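Local coordinates for protein sulfatase (Bacteroides fragilis CAG:558, PDB 6USS) that probably hydrolyses aryl sulfate esters as a calcium-dependent sulfatase of a gut bacterium, at residues A[270-275]-A[291-296]. The protein carries 1 engineered substitution. Residues are numbered along the deposited sequence; the frame is centred on the assembly and turned at random.
Sequences KRFYQK and LIEGMD
E293 OE1 is gripped by two groups. K275 NZ donates to it at 2.8 Å in a salt bridge, and the hydroxyl of Y276 is hydrogen-bonded to the same oxygen. The contact joins two consecutive helices of the alkaline phosphatase-like sulfatase fold, the short helix 273-279 and the long helix 283-308, near the protein surface. The ammonium comes to OE1 from the syn side, 24° out of the carboxylate plane. A second, weak bond from K275 NZ to E293 OE2 measures 3.1 Å, so the lysine faces both oxygens of the carboxylate. With CG anti to the backbone N, the K275 chain runs out extended, then bends at chi3 (58°), which brings NZ to the carboxylate. Its ammonium also forms a salt bridge with E65, so this one positive charge probably offsets two carboxylates.

Next to the ion pair lies F272, the N-cap residue of helix 273-279. The E293 carboxylate packs against its ring, with E293 CD 3.5 Å from F272 CD1, and the two planes are 38° apart. E293 CB sits over the same face near the rim. R271 CB covers the opposite face over the ring centre, 3.6 Å above the plane. The phenyl is thus held between the aliphatic start of the arginine and the glutamate. Its CE2 meets the helix backbone at G294 CA, 3.6 Å away, where no side chain intervenes.

R271 runs on beyond the ring, and F272 CZ lies over one face of its guanidinium, toward the rim. Salt bridges to D269 and E233 hold this group from outside the two segments. A water links it to the long helix, accepting from R271 NH2 at 3.0 Å and lying 2.8 Å from G294 O.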
ATOM      1  N   LYS A 270     -20.438  25.263  11.449  1.00 19.17           N
ATOM      2  CA  LYS A 270     -20.601  26.465  12.261  1.00 19.70           C
ATOM      3  C   LYS A 270     -19.570  27.544  11.926  1.00 22.95           C
ATOM      4  O   LYS A 270     -19.858  28.732  12.114  1.00 24.86           O
ATOM      5  CB  LYS A 270     -20.537  26.105  13.750  1.00 16.06           C
ATOM      6  CG  LYS A 270     -19.289  25.287  14.138  1.00 32.22           C
ATOM      7  CD  LYS A 270     -19.379  24.676  15.545  1.00 35.36           C
ATOM      8  CE  LYS A 270     -17.992  24.387  16.116  1.00 35.32           C
ATOM      9  NZ  LYS A 270     -18.079  23.828  17.497  1.00 41.39           N
ATOM     10  N   ARG A 271     -18.396  27.163  11.403  1.00 18.48           N
ATOM     11  CA  ARG A 271     -17.387  28.148  11.024  1.00 20.18           C
ATOM     12  C   ARG A 271     -17.921  29.170  10.028  1.00 19.86           C
ATOM     13  O   ARG A 271     -17.451  30.311   9.995  1.00 25.50           O
ATOM     14  CB  ARG A 271     -16.169  27.448  10.432  1.00 19.16           C
ATOM     15  CG  ARG A 271     -15.491  26.515  11.403  1.00 22.46           C
ATOM     16  CD  ARG A 271     -14.243  25.907  10.799  1.00 19.26           C
ATOM     17  NE  ARG A 271     -14.575  24.918   9.777  1.00 21.92           N
ATOM     18  CZ  ARG A 271     -13.677  24.317   9.008  1.00 19.99           C
ATOM     19  NH1 ARG A 271     -12.386  24.591   9.149  1.00 22.68           N
ATOM     20  NH2 ARG A 271     -14.066  23.444   8.107  1.00 17.26           N
ATOM     21  N   PHE A 272     -18.891  28.800   9.208  1.00 21.36           N
ATOM     22  CA  PHE A 272     -19.337  29.695   8.153  1.00 26.22           C
ATOM     23  C   PHE A 272     -20.845  29.850   8.075  1.00 24.32           C
ATOM     24  O   PHE A 272     -21.318  30.764   7.388  1.00 24.85           O
ATOM     25  CB  PHE A 272     -18.818  29.206   6.790  1.00 23.24           C
ATOM     26  CG  PHE A 272     -17.420  28.662   6.841  1.00 22.73           C
ATOM     27  CD1 PHE A 272     -16.334  29.519   7.001  1.00 23.64           C
ATOM     28  CD2 PHE A 272     -17.186  27.303   6.733  1.00 22.87           C
ATOM     29  CE1 PHE A 272     -15.034  29.022   7.051  1.00 16.38           C
ATOM     30  CE2 PHE A 272     -15.887  26.793   6.776  1.00 21.59           C
ATOM     31  CZ  PHE A 272     -14.813  27.656   6.929  1.00 20.80           C
ATOM     32  N   TYR A 273     -21.604  28.998   8.760  1.00 23.43           N
ATOM     33  CA  TYR A 273     -23.035  28.912   8.507  1.00 25.85           C
ATOM     34  C   TYR A 273     -23.727  30.248   8.747  1.00 26.79           C
ATOM     35  O   TYR A 273     -24.411  30.771   7.858  1.00 27.59           O
ATOM     36  CB  TYR A 273     -23.636  27.820   9.377  1.00 21.80           C
ATOM     37  CG  TYR A 273     -25.124  27.765   9.300  1.00 22.39           C
ATOM     38  CD1 TYR A 273     -25.762  27.174   8.216  1.00 23.40           C
ATOM     39  CD2 TYR A 273     -25.900  28.294  10.315  1.00 25.87           C
ATOM     40  CE1 TYR A 273     -27.133  27.121   8.144  1.00 24.51           C
ATOM     41  CE2 TYR A 273     -27.273  28.238  10.259  1.00 26.75           C
ATOM     42  CZ  TYR A 273     -27.886  27.653   9.174  1.00 25.02           C
ATOM     43  OH  TYR A 273     -29.252  27.601   9.135  1.00 23.68           O
ATOM     44  N   GLN A 274     -23.544  30.828   9.937  1.00 23.97           N
ATOM     45  CA  GLN A 274     -24.284  32.033  10.303  1.00 24.47           C
ATOM     46  C   GLN A 274     -23.956  33.203   9.386  1.00 25.54           C
ATOM     47  O   GLN A 274     -24.818  34.056   9.135  1.00 24.14           O
ATOM     48  CB  GLN A 274     -24.009  32.410  11.764  1.00 27.74           C
ATOM     49  CG  GLN A 274     -24.934  33.497  12.311  1.00 19.23           C
ATOM     50  CD  GLN A 274     -26.405  33.129  12.162  1.00 25.15           C
ATOM     51  OE1 GLN A 274     -26.830  32.034  12.539  1.00 24.78           O
ATOM     52  NE2 GLN A 274     -27.185  34.041  11.601  1.00 23.26           N
ATOM     53  N   LYS A 275     -22.728  33.263   8.870  1.00 24.49           N
ATOM     54  CA  LYS A 275     -22.388  34.346   7.955  1.00 25.91           C
ATOM     55  C   LYS A 275     -23.328  34.367   6.750  1.00 27.69           C
ATOM     56  O   LYS A 275     -23.804  35.435   6.340  1.00 26.60           O
ATOM     57  CB  LYS A 275     -20.927  34.224   7.513  1.00 24.20           C
ATOM     58  CG  LYS A 275     -20.532  35.271   6.457  1.00 27.75           C
ATOM     59  CD  LYS A 275     -19.076  35.122   6.012  1.00 29.01           C
ATOM     60  CE  LYS A 275     -18.787  33.743   5.445  1.00 26.72           C
ATOM     61  NZ  LYS A 275     -17.392  33.689   4.895  1.00 27.34           N
ATOM     62  N   LEU A 291     -20.519  24.490   3.139  1.00 18.13           N
ATOM     63  CA  LEU A 291     -19.744  23.354   2.635  1.00 17.79           C
ATOM     64  C   LEU A 291     -18.758  23.805   1.566  1.00 18.81           C
ATOM     65  O   LEU A 291     -17.599  23.379   1.557  1.00 15.02           O
ATOM     66  CB  LEU A 291     -20.664  22.281   2.060  1.00 14.32           C
ATOM     67  CG  LEU A 291     -21.473  21.461   3.052  1.00 20.76           C
ATOM     68  CD1 LEU A 291     -22.001  20.146   2.409  1.00 16.21           C
ATOM     69  CD2 LEU A 291     -20.628  21.199   4.282  1.00 17.58           C
ATOM     70  N   ILE A 292     -19.212  24.680   0.662  1.00 20.08           N
ATOM     71  CA  ILE A 292     -18.369  25.172  -0.423  1.00 20.80           C
ATOM     72  C   ILE A 292     -17.171  25.921   0.139  1.00 17.88           C
ATOM     73  O   ILE A 292     -16.046  25.770  -0.349  1.00 17.96           O
ATOM     74  CB  ILE A 292     -19.201  26.048  -1.381  1.00 21.29           C
ATOM     75  CG1 ILE A 292     -20.097  25.170  -2.270  1.00 15.23           C
ATOM     76  CG2 ILE A 292     -18.314  26.960  -2.205  1.00 13.57           C
ATOM     77  CD1 ILE A 292     -21.235  25.925  -2.928  1.00 15.61           C
ATOM     78  N   GLU A 293     -17.381  26.709   1.193  1.00 18.81           N
ATOM     79  CA  GLU A 293     -16.297  27.535   1.701  1.00 18.65           C
ATOM     80  C   GLU A 293     -15.288  26.717   2.492  1.00 18.92           C
ATOM     81  O   GLU A 293     -14.094  27.028   2.469  1.00 19.34           O
ATOM     82  CB  GLU A 293     -16.843  28.681   2.560  1.00 22.99           C
ATOM     83  CG  GLU A 293     -15.817  29.817   2.715  1.00 28.16           C
ATOM     84  CD  GLU A 293     -16.186  30.888   3.747  1.00 26.99           C
ATOM     85  OE1 GLU A 293     -17.384  31.047   4.074  1.00 29.35           O
ATOM     86  OE2 GLU A 293     -15.255  31.588   4.215  1.00 27.86           O
ATOM     87  N   GLY A 294     -15.740  25.675   3.184  1.00 20.65           N
ATOM     88  CA  GLY A 294     -14.811  24.829   3.913  1.00 19.80           C
ATOM     89  C   GLY A 294     -13.967  23.980   2.982  1.00 21.15           C
ATOM     90  O   GLY A 294     -12.796  23.711   3.264  1.00 21.50           O
ATOM     91  N   MET A 295     -14.548  23.546   1.859  1.00 20.77           N
ATOM     92  CA  MET A 295     -13.741  22.962   0.796  1.00 18.28           C
ATOM     93  C   MET A 295     -12.658  23.939   0.362  1.00 18.27           C
ATOM     94  O   MET A 295     -11.482  23.581   0.265  1.00 19.95           O
ATOM     95  CB  MET A 295     -14.632  22.580  -0.389  1.00 16.76           C
ATOM     96  CG  MET A 295     -13.862  22.146  -1.633  1.00 16.47           C
ATOM     97  SD  MET A 295     -13.404  23.527  -2.713  1.00 17.64           S
ATOM     98  CE  MET A 295     -15.004  24.092  -3.256  1.00 19.47           C
ATOM     99  N   ASP A 296     -13.045  25.190   0.105  1.00 19.58           N
ATOM    100  CA  ASP A 296     -12.094  26.190  -0.360  1.00 20.35           C
ATOM    101  C   ASP A 296     -11.037  26.510   0.699  1.00 22.53           C
ATOM    102  O   ASP A 296      -9.892  26.839   0.353  1.00 18.00           O
ATOM    103  CB  ASP A 296     -12.843  27.455  -0.780  1.00 17.87           C
ATOM    104  CG  ASP A 296     -11.926  28.485  -1.438  1.00 21.59           C
ATOM    105  OD1 ASP A 296     -11.694  28.387  -2.674  1.00 20.00           O
ATOM    106  OD2 ASP A 296     -11.447  29.395  -0.727  1.00 18.93           O
TER
HETATM  107  O   HOH W   1     -12.071  23.051   5.916  1.00 17.67           O